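Side-chain contacts in 5'-Methylthioadenosine Nucleosidase (Arabidopsis thaliana, PDB 2H8G), which belongs to the phosphorylase superfamily as a plant nucleosidase of alpha/beta fold and binds adenine in a pocket beside its central mixed sheet: residues V93-I98 with D200-A205; V130-D135 with P162-E167; A222-V227 with T242-A247; F31-Q36 with L40-K45. All blocks are in the same frame, centred on the assembly; numbering follows the deposited sequence.

Interaction 1: residues V93-I98 with D200-A205. With ADE (adenine), chain C.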
loop_
_atom_site.group_PDB
_atom_site.type_symbol
_atom_site.label_atom_id
_atom_site.label_comp_id
_atom_site.label_asym_id
_atom_site.label_seq_id
_atom_site.Cartn_x
_atom_site.Cartn_y
_atom_site.Cartn_z
ATOM N N VAL A 93 0.393 0.683 -3.084
ATOM C CA VAL A 93 -0.484 -0.403 -2.671
ATOM C C VAL A 93 -0.344 -1.656 -3.538
ATOM O O VAL A 93 -0.098 -2.740 -3.014
ATOM C CB VAL A 93 -1.949 0.078 -2.580
ATOM C CG1 VAL A 93 -2.898 -1.103 -2.497
ATOM C CG2 VAL A 93 -2.103 0.940 -1.327
ATOM N N PRO A 94 -0.477 -1.536 -4.872
ATOM C CA PRO A 94 -0.331 -2.757 -5.678
ATOM C C PRO A 94 1.069 -3.372 -5.585
ATOM O O PRO A 94 1.225 -4.599 -5.596
ATOM C CB PRO A 94 -0.652 -2.279 -7.090
ATOM C CG PRO A 94 -1.623 -1.173 -6.858
ATOM C CD PRO A 94 -1.010 -0.430 -5.686
ATOM N N ALA A 95 2.090 -2.523 -5.497
ATOM C CA ALA A 95 3.463 -3.009 -5.391
ATOM C C ALA A 95 3.640 -3.803 -4.105
ATOM O O ALA A 95 4.287 -4.841 -4.097
ATOM C CB ALA A 95 4.436 -1.839 -5.417
ATOM N N SER A 96 3.060 -3.312 -3.016
ATOM C CA SER A 96 3.193 -4.006 -1.746
ATOM C C SER A 96 2.482 -5.351 -1.801
ATOM O O SER A 96 2.987 -6.342 -1.277
ATOM C CB SER A 96 2.635 -3.149 -0.595
ATOM O OG SER A 96 1.218 -3.124 -0.570
ATOM N N LEU A 97 1.322 -5.387 -2.454
ATOM C CA LEU A 97 0.549 -6.625 -2.559
ATOM C C LEU A 97 1.253 -7.698 -3.383
ATOM O O LEU A 97 1.337 -8.852 -2.955
ATOM C CB LEU A 97 -0.831 -6.346 -3.156
ATOM C CG LEU A 97 -1.767 -5.477 -2.317
ATOM C CD1 LEU A 97 -2.959 -5.059 -3.152
ATOM C CD2 LEU A 97 -2.210 -6.247 -1.084
ATOM N N ILE A 98 1.769 -7.339 -4.555
ATOM C CA ILE A 98 2.442 -8.346 -5.369
ATOM C C ILE A 98 3.764 -8.783 -4.749
ATOM O O ILE A 98 4.194 -9.919 -4.932
ATOM C CB ILE A 98 2.666 -7.871 -6.827
ATOM C CG1 ILE A 98 3.649 -6.700 -6.881
ATOM C CG2 ILE A 98 1.333 -7.479 -7.439
ATOM C CD1 ILE A 98 3.956 -6.240 -8.296
ATOM N N ASP A 200 10.394 7.917 -6.959
ATOM C CA ASP A 200 9.558 6.933 -7.646
ATOM C C ASP A 200 8.216 6.762 -6.947
ATOM O O ASP A 200 7.852 7.558 -6.079
ATOM C CB ASP A 200 10.264 5.578 -7.747
ATOM C CG ASP A 200 10.211 4.792 -6.457
ATOM O OD1 ASP A 200 10.321 3.546 -6.509
ATOM O OD2 ASP A 200 10.073 5.414 -5.382
ATOM N N MET A 201 7.481 5.719 -7.321
ATOM C CA MET A 201 6.165 5.495 -6.750
ATOM C C MET A 201 5.941 4.138 -6.089
ATOM O O MET A 201 4.822 3.856 -5.664
ATOM C CB MET A 201 5.099 5.723 -7.833
ATOM C CG MET A 201 5.050 7.154 -8.344
ATOM S SD MET A 201 4.059 7.375 -9.837
ATOM C CE MET A 201 2.448 7.036 -9.212
ATOM N N GLU A 202 6.983 3.314 -5.974
ATOM C CA GLU A 202 6.814 1.986 -5.364
ATOM C C GLU A 202 7.906 1.514 -4.399
ATOM O O GLU A 202 7.625 0.751 -3.473
ATOM C CB GLU A 202 6.704 0.904 -6.444
ATOM C CG GLU A 202 5.507 0.989 -7.387
ATOM C CD GLU A 202 5.734 1.908 -8.571
ATOM O OE1 GLU A 202 6.895 2.021 -9.029
ATOM O OE2 GLU A 202 4.738 2.493 -9.057
ATOM N N GLY A 203 9.141 1.942 -4.636
ATOM C CA GLY A 203 10.274 1.489 -3.841
ATOM C C GLY A 203 10.152 1.263 -2.346
ATOM O O GLY A 203 10.389 0.158 -1.853
ATOM N N ALA A 204 9.785 2.302 -1.613
ATOM C CA ALA A 204 9.692 2.189 -0.163
ATOM C C ALA A 204 8.669 1.164 0.312
ATOM O O ALA A 204 8.812 0.608 1.405
ATOM C CB ALA A 204 9.396 3.555 0.449
ATOM N N ALA A 205 7.637 0.921 -0.495
ATOM C CA ALA A 205 6.600 -0.040 -0.139
ATOM C C ALA A 205 7.131 -1.450 -0.364
ATOM O O ALA A 205 6.860 -2.359 0.420
ATOM C CB ALA A 205 5.346 0.198 -0.976
HETATM N N9 ADE C . 8.728 7.717 -12.438
HETATM C C8 ADE C . 9.409 8.350 -13.419
HETATM N N7 ADE C . 9.642 9.660 -13.165
HETATM C C5 ADE C . 9.067 9.862 -11.939
HETATM C C6 ADE C . 8.941 11.006 -11.068
HETATM N N6 ADE C . 9.443 12.187 -11.407
HETATM N N1 ADE C . 8.259 10.833 -9.840
HETATM C C2 ADE C . 7.744 9.603 -9.506
HETATM N N3 ADE C . 7.821 8.454 -10.280
HETATM C C4 ADE C . 8.496 8.665 -11.470
#
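Two donors of helix 92-106 share the carbonyl oxygen of V93: the hydroxyl of S96, with OG 2.8 Å from V93 O, and the helical amide of L97, with N 3.1 Å from the same oxygen. The hydroxyl comes in tilted 21° from the carbonyl plane. The chi1 of S96, 75°, sets OG between the backbone N and the carbonyl carbon, and this turns S96 OG back along its own helix, leaving S96 CB to meet A205 CB at 4.3 Å. Beside S96 on the same helix, A95 CB rests against the bent chain of E202, 3.6 Å from E202 CG, while E202 OE2 is bonded to the backbone N of G91. E202 is the N-cap residue of helix 203-212, and D200 forms an Asx motif there: D200 OD1 accepts from G203 N at 2.7 Å on the syn side of the carboxylate, with a salt bridge to K221 on the same oxygen. Just before the helix, M201 CG lies 3.6 Å from adenine N3, so the segment that packs on helix 92-106 also borders the adenine pocket. Next to the contact, S96 packs against S96 of the second subunit.

Interaction 2: residues V130-D135 with P162-E167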
loop_
_atom_site.group_PDB
_atom_site.type_symbol
_atom_site.label_atom_id
_atom_site.label_comp_id
_atom_site.label_asym_id
_atom_site.label_seq_id
_atom_site.Cartn_x
_atom_site.Cartn_y
_atom_site.Cartn_z
ATOM N N VAL A 130 21.255 4.269 -14.590
ATOM C CA VAL A 130 20.574 3.201 -13.879
ATOM C C VAL A 130 21.283 3.140 -12.536
ATOM O O VAL A 130 22.454 2.768 -12.456
ATOM C CB VAL A 130 20.689 1.843 -14.577
ATOM C CG1 VAL A 130 19.942 0.792 -13.759
ATOM C CG2 VAL A 130 20.113 1.932 -15.986
ATOM N N PHE A 131 20.563 3.537 -11.494
ATOM C CA PHE A 131 21.076 3.585 -10.130
ATOM C C PHE A 131 20.825 2.342 -9.290
ATOM O O PHE A 131 19.821 1.651 -9.459
ATOM C CB PHE A 131 20.429 4.746 -9.368
ATOM C CG PHE A 131 21.050 6.087 -9.616
ATOM C CD1 PHE A 131 20.864 6.758 -10.822
ATOM C CD2 PHE A 131 21.792 6.705 -8.614
ATOM C CE1 PHE A 131 21.409 8.027 -11.018
ATOM C CE2 PHE A 131 22.333 7.967 -8.804
ATOM C CZ PHE A 131 22.145 8.631 -10.005
ATOM N N LEU A 132 21.746 2.094 -8.362
ATOM C CA LEU A 132 21.609 1.014 -7.397
ATOM C C LEU A 132 21.246 1.842 -6.158
ATOM O O LEU A 132 21.971 2.768 -5.807
ATOM C CB LEU A 132 22.945 0.305 -7.175
ATOM C CG LEU A 132 22.909 -0.954 -6.310
ATOM C CD1 LEU A 132 22.055 -2.020 -6.982
ATOM C CD2 LEU A 132 24.327 -1.458 -6.114
ATOM N N VAL A 133 20.131 1.536 -5.510
ATOM C CA VAL A 133 19.704 2.313 -4.346
ATOM C C VAL A 133 20.366 1.914 -3.025
ATOM O O VAL A 133 20.489 0.730 -2.725
ATOM C CB VAL A 133 18.167 2.221 -4.182
ATOM C CG1 VAL A 133 17.728 2.891 -2.888
ATOM C CG2 VAL A 133 17.484 2.874 -5.373
ATOM N N SER A 134 20.772 2.913 -2.239
ATOM C CA SER A 134 21.403 2.679 -0.937
ATOM C C SER A 134 20.340 2.439 0.137
ATOM O O SER A 134 20.357 1.420 0.827
ATOM C CB SER A 134 22.276 3.879 -0.546
ATOM O OG SER A 134 21.563 5.100 -0.636
ATOM N N ASP A 135 19.431 3.397 0.288
ATOM C CA ASP A 135 18.329 3.271 1.234
ATOM C C ASP A 135 17.111 3.946 0.630
ATOM O O ASP A 135 17.216 4.652 -0.373
ATOM C CB ASP A 135 18.666 3.872 2.610
ATOM C CG ASP A 135 19.196 5.285 2.533
ATOM O OD1 ASP A 135 18.895 5.998 1.556
ATOM O OD2 ASP A 135 19.905 5.692 3.478
ATOM N N PRO A 162 28.193 -4.766 -2.245
ATOM C CA PRO A 162 29.468 -4.110 -2.547
ATOM C C PRO A 162 30.195 -4.631 -3.784
ATOM O O PRO A 162 30.715 -3.844 -4.576
ATOM C CB PRO A 162 30.270 -4.318 -1.266
ATOM C CG PRO A 162 29.762 -5.639 -0.772
ATOM C CD PRO A 162 28.269 -5.484 -0.960
ATOM N N ASN A 163 30.235 -5.949 -3.953
ATOM C CA ASN A 163 30.918 -6.527 -5.108
ATOM C C ASN A 163 30.196 -6.222 -6.414
ATOM O O ASN A 163 30.831 -5.993 -7.445
ATOM C CB ASN A 163 31.077 -8.041 -4.942
ATOM C CG ASN A 163 32.004 -8.406 -3.802
ATOM O OD1 ASN A 163 33.058 -7.794 -3.629
ATOM N ND2 ASN A 163 31.625 -9.415 -3.028
ATOM N N LEU A 164 28.868 -6.220 -6.372
ATOM C CA LEU A 164 28.076 -5.925 -7.558
ATOM C C LEU A 164 28.381 -4.504 -8.010
ATOM O O LEU A 164 28.591 -4.245 -9.191
ATOM C CB LEU A 164 26.580 -6.061 -7.244
ATOM C CG LEU A 164 25.555 -5.769 -8.347
ATOM C CD1 LEU A 164 24.200 -6.322 -7.925
ATOM C CD2 LEU A 164 25.450 -4.273 -8.605
ATOM N N LEU A 165 28.416 -3.587 -7.051
ATOM C CA LEU A 165 28.682 -2.186 -7.338
ATOM C C LEU A 165 30.100 -1.973 -7.873
ATOM O O LEU A 165 30.318 -1.138 -8.749
ATOM C CB LEU A 165 28.466 -1.355 -6.068
ATOM C CG LEU A 165 28.397 0.168 -6.202
ATOM C CD1 LEU A 165 27.221 0.552 -7.081
ATOM C CD2 LEU A 165 28.244 0.790 -4.822
ATOM N N LYS A 166 31.054 -2.737 -7.351
ATOM C CA LYS A 166 32.449 -2.629 -7.771
ATOM C C LYS A 166 32.684 -3.232 -9.161
ATOM O O LYS A 166 33.705 -2.966 -9.803
ATOM C CB LYS A 166 33.351 -3.321 -6.741
ATOM C CG LYS A 166 34.822 -3.318 -7.103
ATOM C CD LYS A 166 35.322 -1.903 -7.323
ATOM C CE LYS A 166 36.670 -1.918 -8.013
ATOM N NZ LYS A 166 36.580 -2.625 -9.319
ATOM N N GLU A 167 31.734 -4.039 -9.619
ATOM C CA GLU A 167 31.827 -4.690 -10.920
ATOM C C GLU A 167 31.077 -3.914 -11.995
ATOM O O GLU A 167 31.597 -3.675 -13.087
ATOM C CB GLU A 167 31.252 -6.103 -10.829
ATOM C CG GLU A 167 31.071 -6.806 -12.162
ATOM C CD GLU A 167 32.303 -7.558 -12.601
ATOM O OE1 GLU A 167 33.343 -6.913 -12.856
ATOM O OE2 GLU A 167 32.229 -8.802 -12.686
#
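Helix 162-168 lies against strand 130-138 of the central mixed sheet, and the join is made by three leucines: L132 from the strand, L164 and L165 from the helix. A single methyl carries the strand's share. CD2 of L132 reaches CD1 of L165 at 3.7 Å and CD2 of L164 at 3.9 Å, so one carbon touches the ends of two successive helix residues. L132 holds CG anti to its backbone N (chi1 -173°), which extends the branch from the sheet toward the helix. Of the two helix residues, L164 starts off facing the strand, whereas L165 leaves its backbone to one side and closes the distance with its outer carbons; L165 CB also comes to 4.1 Å from L132 CD2. In both pairs the side chains meet at a slant, and the attraction is purely apolar. Around them the hydrophobic layer continues: L132 also touches V218 and L220 of the adjacent strand 217-226, and L164 packs on F258 of the long helix 233-259. The helix leads on to strand 171-177, which pairs in parallel with strand 130-138, so the leucines pack the last helix of the long connection between these two parallel strands against the sheet. The result is a helix laid on the face of the central sheet, as in the alpha/beta fold of the phosphorylase superfamily.

Interaction 3: residues A222-V227 with T242-A247. With ADE (adenine), chain C.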
loop_
_atom_site.group_PDB
_atom_site.type_symbol
_atom_site.label_atom_id
_atom_site.label_comp_id
_atom_site.label_asym_id
_atom_site.label_seq_id
_atom_site.Cartn_x
_atom_site.Cartn_y
_atom_site.Cartn_z
ATOM N N ALA A 222 16.102 3.434 -13.112
ATOM C CA ALA A 222 16.571 4.131 -14.304
ATOM C C ALA A 222 15.900 5.493 -14.464
ATOM O O ALA A 222 14.672 5.595 -14.528
ATOM C CB ALA A 222 16.315 3.264 -15.527
ATOM N N VAL A 223 16.721 6.538 -14.538
ATOM C CA VAL A 223 16.238 7.914 -14.649
ATOM C C VAL A 223 15.661 8.287 -16.007
ATOM O O VAL A 223 16.370 8.299 -17.015
ATOM C CB VAL A 223 17.370 8.911 -14.297
ATOM C CG1 VAL A 223 16.856 10.345 -14.362
ATOM C CG2 VAL A 223 17.900 8.615 -12.901
ATOM N N THR A 224 14.371 8.602 -16.015
ATOM C CA THR A 224 13.674 8.999 -17.240
ATOM C C THR A 224 13.433 10.502 -17.313
ATOM O O THR A 224 13.159 11.041 -18.383
ATOM C CB THR A 224 12.298 8.313 -17.364
ATOM O OG1 THR A 224 11.572 8.453 -16.134
ATOM C CG2 THR A 224 12.463 6.843 -17.702
ATOM N N ASP A 225 13.532 11.180 -16.177
ATOM C CA ASP A 225 13.285 12.613 -16.155
ATOM C C ASP A 225 14.012 13.282 -15.003
ATOM O O ASP A 225 14.309 12.641 -13.992
ATOM C CB ASP A 225 11.781 12.884 -16.038
ATOM C CG ASP A 225 11.147 12.164 -14.862
ATOM O OD1 ASP A 225 10.984 10.931 -14.933
ATOM O OD2 ASP A 225 10.817 12.831 -13.857
ATOM N N LEU A 226 14.305 14.568 -15.169
ATOM C CA LEU A 226 14.990 15.331 -14.130
ATOM C C LEU A 226 13.974 16.236 -13.439
ATOM O O LEU A 226 13.457 17.188 -14.030
ATOM C CB LEU A 226 16.133 16.149 -14.740
ATOM C CG LEU A 226 17.203 15.311 -15.447
ATOM C CD1 LEU A 226 18.270 16.236 -16.032
ATOM C CD2 LEU A 226 17.823 14.320 -14.475
ATOM N N VAL A 227 13.686 15.923 -12.180
ATOM C CA VAL A 227 12.708 16.675 -11.406
ATOM C C VAL A 227 13.076 18.146 -11.264
ATOM O O VAL A 227 12.197 19.004 -11.180
ATOM C CB VAL A 227 12.519 16.039 -10.012
ATOM C CG1 VAL A 227 11.449 16.787 -9.234
ATOM C CG2 VAL A 227 12.121 14.576 -10.167
ATOM N N THR A 242 10.622 4.530 -23.374
ATOM C CA THR A 242 11.105 3.446 -24.221
ATOM C C THR A 242 12.623 3.265 -24.225
ATOM O O THR A 242 13.123 2.167 -23.984
ATOM C CB THR A 242 10.610 3.626 -25.671
ATOM O OG1 THR A 242 9.179 3.591 -25.685
ATOM C CG2 THR A 242 11.149 2.518 -26.568
ATOM N N VAL A 243 13.358 4.339 -24.488
ATOM C CA VAL A 243 14.815 4.258 -24.531
ATOM C C VAL A 243 15.456 3.904 -23.189
ATOM O O VAL A 243 16.367 3.079 -23.127
ATOM C CB VAL A 243 15.430 5.579 -25.046
ATOM C CG1 VAL A 243 14.993 5.826 -26.485
ATOM C CG2 VAL A 243 15.005 6.736 -24.161
ATOM N N VAL A 244 14.982 4.523 -22.115
ATOM C CA VAL A 244 15.543 4.256 -20.791
ATOM C C VAL A 244 15.225 2.851 -20.285
ATOM O O VAL A 244 16.026 2.249 -19.563
ATOM C CB VAL A 244 15.054 5.304 -19.779
ATOM C CG1 VAL A 244 15.525 4.948 -18.375
ATOM C CG2 VAL A 244 15.581 6.667 -20.178
ATOM N N THR A 245 14.063 2.321 -20.653
ATOM C CA THR A 245 13.710 0.977 -20.217
ATOM C C THR A 245 14.650 -0.029 -20.880
ATOM O O THR A 245 14.865 -1.124 -20.364
ATOM C CB THR A 245 12.241 0.630 -20.545
ATOM O OG1 THR A 245 11.973 0.914 -21.922
ATOM C CG2 THR A 245 11.298 1.440 -19.668
ATOM N N ALA A 246 15.216 0.348 -22.023
ATOM C CA ALA A 246 16.152 -0.529 -22.714
ATOM C C ALA A 246 17.451 -0.542 -21.914
ATOM O O ALA A 246 18.096 -1.578 -21.767
ATOM C CB ALA A 246 16.406 -0.023 -24.127
ATOM N N ALA A 247 17.826 0.621 -21.393
ATOM C CA ALA A 247 19.037 0.748 -20.593
ATOM C C ALA A 247 18.853 -0.029 -19.292
ATOM O O ALA A 247 19.796 -0.613 -18.756
ATOM C CB ALA A 247 19.310 2.220 -20.291
HETATM N N9 ADE C . 8.728 7.717 -12.438
HETATM C C8 ADE C . 9.409 8.350 -13.419
HETATM N N7 ADE C . 9.642 9.660 -13.165
HETATM C C5 ADE C . 9.067 9.862 -11.939
HETATM C C6 ADE C . 8.941 11.006 -11.068
HETATM N N6 ADE C . 9.443 12.187 -11.407
HETATM N N1 ADE C . 8.259 10.833 -9.840
HETATM C C2 ADE C . 7.744 9.603 -9.506
HETATM N N3 ADE C . 7.821 8.454 -10.280
HETATM C C4 ADE C . 8.496 8.665 -11.470
#
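A chi1 of 174° on V244 places CG1 anti to the backbone N and spreads its two methyls toward strand 217-226, while a chi1 of 49° on T224 divides that residue's branches, CG2 going to the helix and OG1 to the ligand. V244 CG1 presses on A222 CB at 3.4 Å, tighter than ordinary carbon contact, and T224 CG2 lies 3.7 Å from V244 CB. The other methyl, V244 CG2, sits 3.6 Å from the carbonyl oxygen of V223, so one valine fills the ground offered by three consecutive strand residues. Strand 222-226 and helix 242-247 run nearly antiparallel, at 170° with axes 8.2 Å apart, as in a strand and the following helix that folds back along the sheet. In the adenine pocket, T224 OG1 is hydrogen-bonded to D225 OD1 at 2.8 Å and also to C117 O, which may limit the rotation of the carboxylate. D225 OD2 accepts from adenine N6 at 2.9 Å in an almost straight bond, while D225 OD1 approaches N7 to 2.6 Å; the two oxygens thus address neighbouring positions on one side of the base. V227 CG2 makes a van der Waals contact 3.8 Å from adenine N6.

Interaction 4: residues F31-Q36 with L40-K45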
loop_
_atom_site.group_PDB
_atom_site.type_symbol
_atom_site.label_atom_id
_atom_site.label_comp_id
_atom_site.label_asym_id
_atom_site.label_seq_id
_atom_site.Cartn_x
_atom_site.Cartn_y
_atom_site.Cartn_z
ATOM N N PHE A 31 11.751 -10.395 -9.652
ATOM C CA PHE A 31 11.800 -8.992 -10.042
ATOM C C PHE A 31 10.390 -8.460 -9.843
ATOM O O PHE A 31 9.429 -9.068 -10.314
ATOM C CB PHE A 31 12.139 -8.810 -11.526
ATOM C CG PHE A 31 13.604 -8.874 -11.843
ATOM C CD1 PHE A 31 14.256 -10.099 -11.950
ATOM C CD2 PHE A 31 14.333 -7.706 -12.060
ATOM C CE1 PHE A 31 15.614 -10.160 -12.271
ATOM C CE2 PHE A 31 15.693 -7.757 -12.381
ATOM C CZ PHE A 31 16.331 -8.987 -12.487
ATOM N N VAL A 32 10.262 -7.345 -9.130
ATOM C CA VAL A 32 8.963 -6.718 -8.940
ATOM C C VAL A 32 9.052 -5.492 -9.838
ATOM O O VAL A 32 9.889 -4.613 -9.616
ATOM C CB VAL A 32 8.737 -6.283 -7.482
ATOM C CG1 VAL A 32 7.465 -5.452 -7.387
ATOM C CG2 VAL A 32 8.627 -7.515 -6.588
ATOM N N ILE A 33 8.216 -5.458 -10.873
ATOM C CA ILE A 33 8.218 -4.367 -11.846
ATOM C C ILE A 33 6.803 -3.824 -12.023
ATOM O O ILE A 33 5.876 -4.559 -12.365
ATOM C CB ILE A 33 8.788 -4.869 -13.195
ATOM C CG1 ILE A 33 10.192 -5.445 -12.957
ATOM C CG2 ILE A 33 8.835 -3.736 -14.212
ATOM C CD1 ILE A 33 10.878 -5.994 -14.198
ATOM N N ALA A 34 6.649 -2.523 -11.797
ATOM C CA ALA A 34 5.347 -1.868 -11.866
ATOM C C ALA A 34 4.663 -1.800 -13.225
ATOM O O ALA A 34 3.452 -2.004 -13.315
ATOM C CB ALA A 34 5.456 -0.465 -11.297
ATOM N N MET A 35 5.423 -1.495 -14.271
ATOM C CA MET A 35 4.850 -1.371 -15.612
ATOM C C MET A 35 5.241 -2.525 -16.527
ATOM O O MET A 35 6.400 -2.921 -16.577
ATOM C CB MET A 35 5.299 -0.051 -16.243
ATOM C CG MET A 35 4.960 1.177 -15.412
ATOM S SD MET A 35 5.587 2.702 -16.155
ATOM C CE MET A 35 4.308 3.035 -17.369
ATOM N N GLN A 36 4.268 -3.059 -17.261
ATOM C CA GLN A 36 4.547 -4.165 -18.171
ATOM C C GLN A 36 5.616 -3.740 -19.175
ATOM O O GLN A 36 6.438 -4.554 -19.593
ATOM C CB GLN A 36 3.284 -4.576 -18.936
ATOM C CG GLN A 36 2.931 -3.649 -20.092
ATOM C CD GLN A 36 2.095 -4.331 -21.164
ATOM O OE1 GLN A 36 2.449 -5.402 -21.657
ATOM N NE2 GLN A 36 0.981 -3.708 -21.532
ATOM N N LEU A 40 8.655 -6.120 -20.113
ATOM C CA LEU A 40 8.764 -6.780 -21.413
ATOM C C LEU A 40 10.188 -6.882 -21.950
ATOM O O LEU A 40 10.612 -7.954 -22.381
ATOM C CB LEU A 40 7.867 -6.087 -22.446
ATOM C CG LEU A 40 6.360 -6.298 -22.263
ATOM C CD1 LEU A 40 5.598 -5.493 -23.307
ATOM C CD2 LEU A 40 6.032 -7.784 -22.378
ATOM N N PRO A 41 10.947 -5.774 -21.935
ATOM C CA PRO A 41 12.321 -5.831 -22.441
ATOM C C PRO A 41 13.132 -6.935 -21.767
ATOM O O PRO A 41 13.889 -7.653 -22.422
ATOM C CB PRO A 41 12.861 -4.440 -22.121
ATOM C CG PRO A 41 11.637 -3.579 -22.223
ATOM C CD PRO A 41 10.606 -4.407 -21.502
ATOM N N LEU A 42 12.962 -7.068 -20.454
ATOM C CA LEU A 42 13.679 -8.075 -19.681
ATOM C C LEU A 42 13.126 -9.474 -19.938
ATOM O O LEU A 42 13.880 -10.443 -20.013
ATOM C CB LEU A 42 13.592 -7.748 -18.185
ATOM C CG LEU A 42 14.458 -8.578 -17.235
ATOM C CD1 LEU A 42 15.928 -8.387 -17.577
ATOM C CD2 LEU A 42 14.191 -8.150 -15.800
ATOM N N VAL A 43 11.807 -9.575 -20.069
ATOM C CA VAL A 43 11.163 -10.859 -20.328
ATOM C C VAL A 43 11.668 -11.438 -21.649
ATOM O O VAL A 43 12.045 -12.607 -21.724
ATOM C CB VAL A 43 9.626 -10.708 -20.403
ATOM C CG1 VAL A 43 8.992 -12.009 -20.884
ATOM C CG2 VAL A 43 9.074 -10.330 -19.034
ATOM N N ASN A 44 11.673 -10.606 -22.684
ATOM C CA ASN A 44 12.123 -11.016 -24.010
ATOM C C ASN A 44 13.609 -11.355 -24.016
ATOM O O ASN A 44 14.039 -12.289 -24.694
ATOM C CB ASN A 44 11.838 -9.900 -25.022
ATOM C CG ASN A 44 10.349 -9.676 -25.242
ATOM O OD1 ASN A 44 9.936 -8.649 -25.784
ATOM N ND2 ASN A 44 9.537 -10.645 -24.833
ATOM N N LYS A 45 14.392 -10.599 -23.252
ATOM C CA LYS A 45 15.831 -10.819 -23.177
ATOM C C LYS A 45 16.178 -12.219 -22.680
ATOM O O LYS A 45 17.099 -12.854 -23.191
ATOM C CB LYS A 45 16.476 -9.774 -22.261
ATOM C CG LYS A 45 17.972 -9.958 -22.063
ATOM C CD LYS A 45 18.737 -9.807 -23.367
ATOM C CE LYS A 45 20.229 -10.004 -23.151
ATOM N NZ LYS A 45 21.004 -9.795 -24.404
#
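The phenyl ring of F31 receives the CD2 methyl of L42 over one face, a CH-pi contact with CD2 3.8 Å from the ring centroid and 14° off the normal. The methyl is displaced toward the rim. With chi1 at -171°, the branch of L42 swings away from its own N and drops onto the ring, and the two side chains meet at about a right angle. I33 CD1 also approaches this methyl, more loosely, at 4.3 Å from L42 CD2. These residues join the end of strand 28-32 to the helix that directly follows it, 36-45, as the first strand-helix unit of the alpha/beta fold. The first turn of helix 36-45 is closed by L40 N donating to Q36 O at 2.8 Å, with an N-H...O angle of 162°. M35 takes the N-cap position there, its own N bonded to E38, and D88 accepts from Q36 N. The side chains of Q36 and L40 run side by side in the same direction, with Q36 OE1 3.6 Å from L40 CD1, at the outer end of the contact. On the buried side, F31 packs on I256 and L42 on A252, both of helix 233-259.

In the fold
Along the chain, interaction 4 closes first, near the N-terminus; interaction 1 then spans 93 to 205 and encloses interaction 2, and interaction 3 follows. Centres lie 14 to 21 Å apart, so the four sample different parts of one alpha/beta domain. Interactions 2, 3 and 4 reach the same mixed sheet, with 130-138 and 217-226 as neighbouring strands: V130 touches A222, and F131 touches V223. Interaction 1 meets interaction 4 where E202 packs on A34 and I98 on V32. Interactions 1 and 3 do not touch, yet both border adenine; the first also reaches the subunit interface, and the second includes part of helix 233-259.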